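PDB 3S30: putative carbohydrate metabolism domain-containing protein from Bacteroides vulgatus, which is of unknown function but, as a putative glycoside hydrolase with a galactose-binding-domain-like fold, probably acts on or binds carbohydrates. Local coordinates for residues 249-254 against 264-269; 257-262 against 271-276. One frame throughout, in Å; residues are numbered along the deposited sequence.

The two contacts lie side by side, their centres about 8 Å apart, and their segments alternate along the chain: 249-254, 257-262, 264-269, 271-276. Contact 1 joins strand 247-254 to the turn at 264-269, about 11 Å from the centre of the chain; contact 2 lies about 17 Å from it and pairs the loops before and after that turn. Two probable hydrogen bonds tie them together, Asn275 ND2 to Glu254 O at 2.7 Å and Tyr271 N to Ile266 O at 3.0 Å. Ile266 also touches His273 and Met276. Neither contact supplies a ligand to the sodium ion, which is held by Asn105, Glu107, Asn165 and Asp343.

Contact 1 (249-254 against 264-269); sequences YALFYE and GHIAKN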
ATOM      1  N   TYR A 249       4.477   5.672   1.938  1.00 50.95           N
ATOM      2  CA  TYR A 249       4.110   6.556   3.039  1.00 50.53           C
ATOM      3  C   TYR A 249       3.328   5.831   4.144  1.00 50.84           C
ATOM      4  O   TYR A 249       2.922   4.671   4.002  1.00 47.48           O
ATOM      5  CB  TYR A 249       3.318   7.764   2.528  1.00 50.80           C
ATOM      6  CG  TYR A 249       1.950   7.457   1.962  1.00 50.43           C
ATOM      7  CD1 TYR A 249       1.795   7.089   0.632  1.00 54.24           C
ATOM      8  CD2 TYR A 249       0.802   7.576   2.743  1.00 52.59           C
ATOM      9  CE1 TYR A 249       0.553   6.829   0.099  1.00 51.07           C
ATOM     10  CE2 TYR A 249      -0.453   7.302   2.217  1.00 52.05           C
ATOM     11  CZ  TYR A 249      -0.567   6.920   0.890  1.00 53.68           C
ATOM     12  OH  TYR A 249      -1.803   6.652   0.339  1.00 60.00           O
ATOM     13  N   ALA A 250       3.132   6.535   5.255  1.00 52.31           N
ATOM     14  CA  ALA A 250       2.385   6.003   6.382  1.00 51.81           C
ATOM     15  C   ALA A 250       1.571   7.117   7.002  1.00 54.59           C
ATOM     16  O   ALA A 250       1.981   8.281   6.984  1.00 55.95           O
ATOM     17  CB  ALA A 250       3.325   5.385   7.415  1.00 49.79           C
ATOM     18  N   LEU A 251       0.424   6.742   7.557  1.00 55.83           N
ATOM     19  CA  LEU A 251      -0.522   7.688   8.118  1.00 56.76           C
ATOM     20  C   LEU A 251      -0.780   7.339   9.580  1.00 57.76           C
ATOM     21  O   LEU A 251      -0.771   6.166   9.957  1.00 55.88           O
ATOM     22  CB  LEU A 251      -1.837   7.616   7.336  1.00 57.19           C
ATOM     23  CG  LEU A 251      -1.756   7.817   5.818  1.00 55.61           C
ATOM     24  CD1 LEU A 251      -3.061   7.405   5.153  1.00 52.35           C
ATOM     25  CD2 LEU A 251      -1.421   9.257   5.480  1.00 59.38           C
ATOM     26  N   PHE A 252      -1.001   8.370  10.392  1.00 59.55           N
ATOM     27  CA  PHE A 252      -1.454   8.213  11.768  1.00 60.84           C
ATOM     28  C   PHE A 252      -2.540   9.249  11.992  1.00 62.65           C
ATOM     29  O   PHE A 252      -2.295  10.456  11.848  1.00 64.27           O
ATOM     30  CB  PHE A 252      -0.290   8.443  12.739  1.00 62.43           C
ATOM     31  CG  PHE A 252      -0.644   8.229  14.181  1.00 62.79           C
ATOM     32  CD1 PHE A 252      -1.143   7.004  14.617  1.00 62.64           C
ATOM     33  CD2 PHE A 252      -0.462   9.248  15.115  1.00 64.27           C
ATOM     34  CE1 PHE A 252      -1.469   6.802  15.958  1.00 59.70           C
ATOM     35  CE2 PHE A 252      -0.780   9.056  16.456  1.00 61.99           C
ATOM     36  CZ  PHE A 252      -1.287   7.834  16.876  1.00 64.95           C
ATOM     37  N   TYR A 253      -3.747   8.802  12.330  1.00 62.14           N
ATOM     38  CA  TYR A 253      -4.847   9.745  12.491  1.00 62.26           C
ATOM     39  C   TYR A 253      -5.813   9.405  13.612  1.00 63.62           C
ATOM     40  O   TYR A 253      -5.839   8.297  14.136  1.00 62.20           O
ATOM     41  CB  TYR A 253      -5.601   9.910  11.169  1.00 61.33           C
ATOM     42  CG  TYR A 253      -6.239   8.640  10.640  1.00 61.40           C
ATOM     43  CD1 TYR A 253      -7.507   8.247  11.056  1.00 60.31           C
ATOM     44  CD2 TYR A 253      -5.588   7.856   9.695  1.00 58.41           C
ATOM     45  CE1 TYR A 253      -8.099   7.100  10.562  1.00 59.93           C
ATOM     46  CE2 TYR A 253      -6.173   6.702   9.198  1.00 59.21           C
ATOM     47  CZ  TYR A 253      -7.427   6.330   9.630  1.00 60.72           C
ATOM     48  OH  TYR A 253      -8.006   5.182   9.135  1.00 57.60           O
ATOM     49  N   GLU A 254      -6.612  10.404  13.960  1.00 67.13           N
ATOM     50  CA  GLU A 254      -7.574  10.306  15.030  1.00 70.20           C
ATOM     51  C   GLU A 254      -8.924   9.967  14.412  1.00 70.95           C
ATOM     52  O   GLU A 254      -9.371  10.650  13.501  1.00 71.09           O
ATOM     53  CB  GLU A 254      -7.623  11.635  15.770  1.00 72.05           C
ATOM     54  CG  GLU A 254      -8.482  11.648  17.000  1.00 78.39           C
ATOM     55  CD  GLU A 254      -8.405  12.972  17.748  1.00 82.79           C
ATOM     56  OE1 GLU A 254      -7.310  13.594  17.764  1.00 80.18           O
ATOM     57  OE2 GLU A 254      -9.438  13.375  18.323  1.00 79.86           O
ATOM     58  N   GLY A 264      -7.801   6.620  -0.669  1.00 56.12           N
ATOM     59  CA  GLY A 264      -6.784   7.031  -1.640  1.00 54.60           C
ATOM     60  C   GLY A 264      -6.721   8.501  -1.997  1.00 55.59           C
ATOM     61  O   GLY A 264      -5.801   8.926  -2.694  1.00 56.11           O
ATOM     62  N   HIS A 265      -7.693   9.283  -1.540  1.00 57.08           N
ATOM     63  CA  HIS A 265      -7.699  10.727  -1.790  1.00 58.01           C
ATOM     64  C   HIS A 265      -6.630  11.440  -0.975  1.00 57.74           C
ATOM     65  O   HIS A 265      -6.205  12.519  -1.340  1.00 61.01           O
ATOM     66  CB  HIS A 265      -9.058  11.330  -1.457  1.00 59.54           C
ATOM     67  CG  HIS A 265     -10.171  10.826  -2.314  1.00 59.79           C
ATOM     68  ND1 HIS A 265     -10.934   9.730  -1.972  1.00 56.71           N
ATOM     69  CD2 HIS A 265     -10.671  11.282  -3.489  1.00 62.53           C
ATOM     70  CE1 HIS A 265     -11.852   9.528  -2.905  1.00 61.99           C
ATOM     71  NE2 HIS A 265     -11.711  10.453  -3.838  1.00 60.53           N
ATOM     72  N   ILE A 266      -6.209  10.833   0.129  1.00 57.80           N
ATOM     73  CA  ILE A 266      -5.199  11.408   1.007  1.00 58.89           C
ATOM     74  C   ILE A 266      -3.895  11.722   0.249  1.00 60.40           C
ATOM     75  O   ILE A 266      -3.317  12.792   0.425  1.00 63.32           O
ATOM     76  CB  ILE A 266      -4.935  10.473   2.225  1.00 56.67           C
ATOM     77  CG1 ILE A 266      -4.244  11.222   3.358  1.00 59.02           C
ATOM     78  CG2 ILE A 266      -4.108   9.256   1.825  1.00 60.51           C
ATOM     79  CD1 ILE A 266      -5.127  12.319   3.986  1.00 64.92           C
ATOM     80  N   ALA A 267      -3.466  10.816  -0.628  1.00 60.00           N
ATOM     81  CA  ALA A 267      -2.243  11.017  -1.404  1.00 60.29           C
ATOM     82  C   ALA A 267      -2.419  12.019  -2.557  1.00 62.84           C
ATOM     83  O   ALA A 267      -1.430  12.430  -3.162  1.00 64.69           O
ATOM     84  CB  ALA A 267      -1.715   9.667  -1.937  1.00 56.57           C
ATOM     85  N   LYS A 268      -3.660  12.386  -2.877  1.00 64.91           N
ATOM     86  CA  LYS A 268      -3.935  13.387  -3.924  1.00 68.64           C
ATOM     87  C   LYS A 268      -4.156  14.788  -3.346  1.00 70.57           C
ATOM     88  O   LYS A 268      -4.313  15.758  -4.096  1.00 70.86           O
ATOM     89  CB  LYS A 268      -5.156  12.970  -4.761  1.00 70.66           C
ATOM     90  CG  LYS A 268      -4.826  12.295  -6.102  1.00 73.24           C
ATOM     91  CD  LYS A 268      -3.769  11.192  -5.993  1.00 72.26           C
ATOM     92  CE  LYS A 268      -3.359  10.709  -7.380  1.00 74.19           C
ATOM     93  NZ  LYS A 268      -2.022  10.070  -7.429  1.00 68.12           N
ATOM     94  N   ASN A 269      -4.147  14.880  -2.015  1.00 70.15           N
ATOM     95  CA  ASN A 269      -4.420  16.118  -1.309  1.00 72.00           C
ATOM     96  C   ASN A 269      -3.313  16.533  -0.354  1.00 70.70           C
ATOM     97  O   ASN A 269      -3.582  16.979   0.758  1.00 69.78           O
ATOM     98  CB  ASN A 269      -5.735  15.968  -0.545  1.00 74.34           C
ATOM     99  CG  ASN A 269      -6.895  16.512  -1.303  1.00 77.72           C
ATOM    100  OD1 ASN A 269      -7.813  15.777  -1.671  1.00 88.97           O
ATOM    101  ND2 ASN A 269      -6.859  17.807  -1.569  1.00 74.93           N
TER
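The phenolic oxygen of Tyr249 lodges against two methyl groups of the turn: OH lies 3.8 Å from both Ala267 CB and Ile266 CG2. The rest of the ring follows obliquely, with CZ 4.1 Å from Ala267 CB and CE2 close to Ile266 CG2. Tyr249 CG takes the place between the backbone N and the carbonyl carbon (chi1 67°), and from there the long ring spans the gap between strand and turn, where Tyr249 CA and Ala267 CA are 8.9 Å apart. Leu251, two residues on, points the same way, and its CG sits in plane at the edge of the Tyr249 ring. Both its methyls work: CD1 lies 3.9 Å from Ile266 CG2, while CD2 reaches Ile266 CG1 at 4.0 Å, the leucine and isoleucine side chains running past each other in opposite directions. The branched Ile266 suits this place because CG2 meets both strand residues at once; CG1, anti to the backbone N (chi1 -162°), is turned to Leu251. Ala267, by contrast, leaves room for the tyrosine tip. A leucine in place of Tyr249 would probably fall short of Ala267, opening a gap there and removing the edge-to-face partner of the Tyr271 ring. The turn has helical backbone angles at 264-267 and holds itself by Lys268 N to His265 O at 3.0 Å. The lysine's side chain forms salt bridges with Asp328 and Asp330. Phe210 of strand 208-213 adds to the apolar cluster, touching Tyr249, Leu251 and Ile266. The loop between strands 262-263 and 276-281 thus packs on side chains of strand 247-254, an apolar cluster consistent with the largely antiparallel beta fold of galactose-binding-like domains.

Contact 2 (257-262 against 271-276); sequences KDVQML and YEHENM
Val259 can be followed outward from CB, which already lies 3.7 Å from Asn275 ND2. From there CG1, anti to the backbone N (chi1 171°), presses on the amide, 3.5 Å from Asn275 CG, while CG2 comes to 3.9 Å from Asn275 OD1. The valine is compact and apolar, so it packs on the amide without competing for its polar ends; ND2 hydrogen-bonds instead to Glu254 O and Thr256 OG1, two bonds that hold the amide's rotation while Val259 covers it. Val259 CG1 also reaches the His273 ring obliquely, at CE1. His273 opens a type I beta turn that ends at Met276, closed by Met276 N to His273 O at 3.2 Å. The turn leads straight into strand 276-281, which pairs with strand 247-254 in the beta-sheet framework of this galactose-binding-like fold. Within the turn, Asn275 N makes a weak but nearly straight bond to His273 ND1, in the plane of the imidazole and at its edge, which may help to set the ring's rotation. That leaves a face for Leu262: CD2 stands 3.6 Å from the centroid, only 3° off the ring normal, a CH-pi contact over the centre. The other branch of the leucine, CD1, meets the SE atom of Met276, present here as selenomethionine, at 3.9 Å; bends at chi2 and chi3 fold that flexible chain, which crosses the leucine obliquely.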
ATOM      1  N   LYS A 257     -16.640   9.700  14.913  1.00 91.09           N
ATOM      2  CA  LYS A 257     -17.818   8.869  14.648  1.00 94.03           C
ATOM      3  C   LYS A 257     -18.048   8.631  13.150  1.00 92.29           C
ATOM      4  O   LYS A 257     -18.218   7.489  12.726  1.00 91.89           O
ATOM      5  CB  LYS A 257     -19.081   9.460  15.278  1.00 99.25           C
ATOM      6  CG  LYS A 257     -20.084   8.385  15.716  1.00105.53           C
ATOM      7  CD  LYS A 257     -21.529   8.839  15.590  1.00113.52           C
ATOM      8  CE  LYS A 257     -22.481   7.666  15.763  1.00117.89           C
ATOM      9  NZ  LYS A 257     -23.879   8.015  15.384  1.00124.06           N
ATOM     10  N   ASP A 258     -18.027   9.704  12.359  1.00 91.85           N
ATOM     11  CA  ASP A 258     -18.262   9.607  10.913  1.00 90.80           C
ATOM     12  C   ASP A 258     -16.980   9.534  10.060  1.00 86.01           C
ATOM     13  O   ASP A 258     -17.051   9.606   8.834  1.00 84.73           O
ATOM     14  CB  ASP A 258     -19.167  10.763  10.448  1.00 94.12           C
ATOM     15  CG  ASP A 258     -20.644  10.513  10.761  1.00 99.81           C
ATOM     16  OD1 ASP A 258     -21.097   9.347  10.650  1.00 94.56           O
ATOM     17  OD2 ASP A 258     -21.356  11.485  11.109  1.00103.98           O
ATOM     18  N   VAL A 259     -15.824   9.373  10.708  1.00 83.08           N
ATOM     19  CA  VAL A 259     -14.543   9.191  10.016  1.00 78.70           C
ATOM     20  C   VAL A 259     -13.771   8.043  10.664  1.00 75.81           C
ATOM     21  O   VAL A 259     -12.979   8.245  11.583  1.00 76.23           O
ATOM     22  CB  VAL A 259     -13.706  10.486  10.036  1.00 78.91           C
ATOM     23  CG1 VAL A 259     -12.297  10.239   9.509  1.00 74.34           C
ATOM     24  CG2 VAL A 259     -14.415  11.592   9.233  1.00 78.51           C
ATOM     25  N   GLN A 260     -14.037   6.830  10.184  1.00 73.80           N
ATOM     26  CA  GLN A 260     -13.440   5.614  10.725  1.00 71.25           C
ATOM     27  C   GLN A 260     -12.261   5.133   9.883  1.00 68.27           C
ATOM     28  O   GLN A 260     -11.410   4.393  10.376  1.00 66.24           O
ATOM     29  CB  GLN A 260     -14.495   4.506  10.802  1.00 72.26           C
ATOM     30  CG  GLN A 260     -15.524   4.702  11.905  1.00 78.16           C
ATOM     31  CD  GLN A 260     -14.969   4.382  13.282  1.00 79.54           C
ATOM     32  OE1 GLN A 260     -14.572   3.249  13.547  1.00 79.29           O
ATOM     33  NE2 GLN A 260     -14.933   5.383  14.161  1.00 73.55           N
HETATM   34  N   MSE A 261     -12.239   5.530   8.608  1.00 67.12           N
HETATM   35  CA  MSE A 261     -11.175   5.173   7.685  1.00 63.88           C
HETATM   36  C   MSE A 261     -10.877   6.347   6.755  1.00 63.20           C
HETATM   37  O   MSE A 261     -11.757   7.152   6.465  1.00 65.07           O
HETATM   38  CB  MSE A 261     -11.586   3.955   6.851  1.00 63.70           C
HETATM   39  CG  MSE A 261     -11.858   2.677   7.650  1.00 61.44           C
HETATM   40 SE   MSE A 261     -10.253   1.879   8.395  0.75 53.99          SE
HETATM   41  CE  MSE A 261      -9.519   1.024   6.767  1.00 51.96           C
ATOM     42  N   LEU A 262      -9.626   6.451   6.311  1.00 61.37           N
ATOM     43  CA  LEU A 262      -9.275   7.321   5.192  1.00 61.45           C
ATOM     44  C   LEU A 262      -9.171   6.444   3.951  1.00 59.39           C
ATOM     45  O   LEU A 262      -9.313   5.220   4.040  1.00 57.37           O
ATOM     46  CB  LEU A 262      -7.958   8.062   5.444  1.00 60.34           C
ATOM     47  CG  LEU A 262      -7.905   8.943   6.699  1.00 62.63           C
ATOM     48  CD1 LEU A 262      -6.539   9.631   6.794  1.00 56.58           C
ATOM     49  CD2 LEU A 262      -9.054   9.979   6.729  1.00 60.48           C
ATOM     50  N   TYR A 271      -1.550  14.915   1.518  1.00 65.94           N
ATOM     51  CA  TYR A 271      -1.689  14.208   2.810  1.00 65.37           C
ATOM     52  C   TYR A 271      -2.441  15.037   3.883  1.00 67.54           C
ATOM     53  O   TYR A 271      -2.194  14.885   5.083  1.00 65.02           O
ATOM     54  CB  TYR A 271      -0.306  13.691   3.297  1.00 65.06           C
ATOM     55  CG  TYR A 271       0.391  12.888   2.209  1.00 60.69           C
ATOM     56  CD1 TYR A 271       0.163  11.525   2.076  1.00 54.10           C
ATOM     57  CD2 TYR A 271       1.215  13.510   1.272  1.00 57.34           C
ATOM     58  CE1 TYR A 271       0.761  10.790   1.057  1.00 51.01           C
ATOM     59  CE2 TYR A 271       1.809  12.790   0.243  1.00 56.69           C
ATOM     60  CZ  TYR A 271       1.576  11.426   0.141  1.00 56.36           C
ATOM     61  OH  TYR A 271       2.161  10.703  -0.874  1.00 51.50           O
ATOM     62  N   GLU A 272      -3.366  15.897   3.424  1.00 70.66           N
ATOM     63  CA  GLU A 272      -4.191  16.753   4.300  1.00 73.86           C
ATOM     64  C   GLU A 272      -5.572  16.148   4.558  1.00 74.48           C
ATOM     65  O   GLU A 272      -6.240  15.663   3.636  1.00 74.75           O
ATOM     66  CB  GLU A 272      -4.409  18.153   3.701  1.00 75.20           C
ATOM     67  CG  GLU A 272      -3.152  18.983   3.493  1.00 77.59           C
ATOM     68  CD  GLU A 272      -2.449  19.373   4.784  1.00 77.19           C
ATOM     69  OE1 GLU A 272      -3.056  19.253   5.868  1.00 76.24           O
ATOM     70  OE2 GLU A 272      -1.276  19.796   4.706  1.00 73.48           O
ATOM     71  N   HIS A 273      -5.990  16.204   5.820  1.00 74.86           N
ATOM     72  CA  HIS A 273      -7.318  15.759   6.246  1.00 74.43           C
ATOM     73  C   HIS A 273      -7.518  16.274   7.660  1.00 76.50           C
ATOM     74  O   HIS A 273      -6.557  16.430   8.401  1.00 78.67           O
ATOM     75  CB  HIS A 273      -7.438  14.226   6.215  1.00 70.51           C
ATOM     76  CG  HIS A 273      -8.849  13.734   6.139  1.00 65.88           C
ATOM     77  ND1 HIS A 273      -9.665  13.638   7.248  1.00 69.10           N
ATOM     78  CD2 HIS A 273      -9.597  13.331   5.088  1.00 64.30           C
ATOM     79  CE1 HIS A 273     -10.855  13.195   6.880  1.00 68.17           C
ATOM     80  NE2 HIS A 273     -10.839  13.001   5.573  1.00 66.75           N
ATOM     81  N   GLU A 274      -8.756  16.542   8.041  1.00 79.74           N
ATOM     82  CA  GLU A 274      -9.027  17.141   9.356  1.00 81.68           C
ATOM     83  C   GLU A 274      -8.744  16.158  10.511  1.00 79.05           C
ATOM     84  O   GLU A 274      -8.515  16.576  11.638  1.00 78.23           O
ATOM     85  CB  GLU A 274     -10.464  17.674   9.400  1.00 84.99           C
ATOM     86  CG  GLU A 274     -10.681  18.869  10.340  1.00 91.46           C
ATOM     87  CD  GLU A 274     -11.854  19.767   9.921  1.00 99.61           C
ATOM     88  OE1 GLU A 274     -12.529  19.454   8.913  1.00 94.25           O
ATOM     89  OE2 GLU A 274     -12.092  20.797  10.602  1.00103.80           O
ATOM     90  N   ASN A 275      -8.719  14.857  10.217  1.00 76.79           N
ATOM     91  CA  ASN A 275      -8.416  13.841  11.230  1.00 74.96           C
ATOM     92  C   ASN A 275      -6.940  13.482  11.317  1.00 72.16           C
ATOM     93  O   ASN A 275      -6.521  12.821  12.277  1.00 70.83           O
ATOM     94  CB  ASN A 275      -9.250  12.583  10.989  1.00 74.33           C
ATOM     95  CG  ASN A 275     -10.731  12.818  11.228  1.00 77.84           C
ATOM     96  OD1 ASN A 275     -11.358  13.609  10.524  1.00 84.31           O
ATOM     97  ND2 ASN A 275     -11.290  12.156  12.237  1.00 72.59           N
HETATM   98  N   MSE A 276      -6.159  13.945  10.337  1.00 69.93           N
HETATM   99  CA  MSE A 276      -4.734  13.633  10.246  1.00 68.66           C
HETATM  100  C   MSE A 276      -3.902  14.175  11.415  1.00 69.62           C
HETATM  101  O   MSE A 276      -4.043  15.332  11.805  1.00 72.73           O
HETATM  102  CB  MSE A 276      -4.162  14.138   8.906  1.00 67.97           C
HETATM  103  CG  MSE A 276      -4.349  13.163   7.726  1.00 65.66           C
HETATM  104 SE   MSE A 276      -3.333  11.506   7.911  0.75 57.73          SE
HETATM  105  CE  MSE A 276      -1.588  12.276   8.287  1.00 65.95           C
TER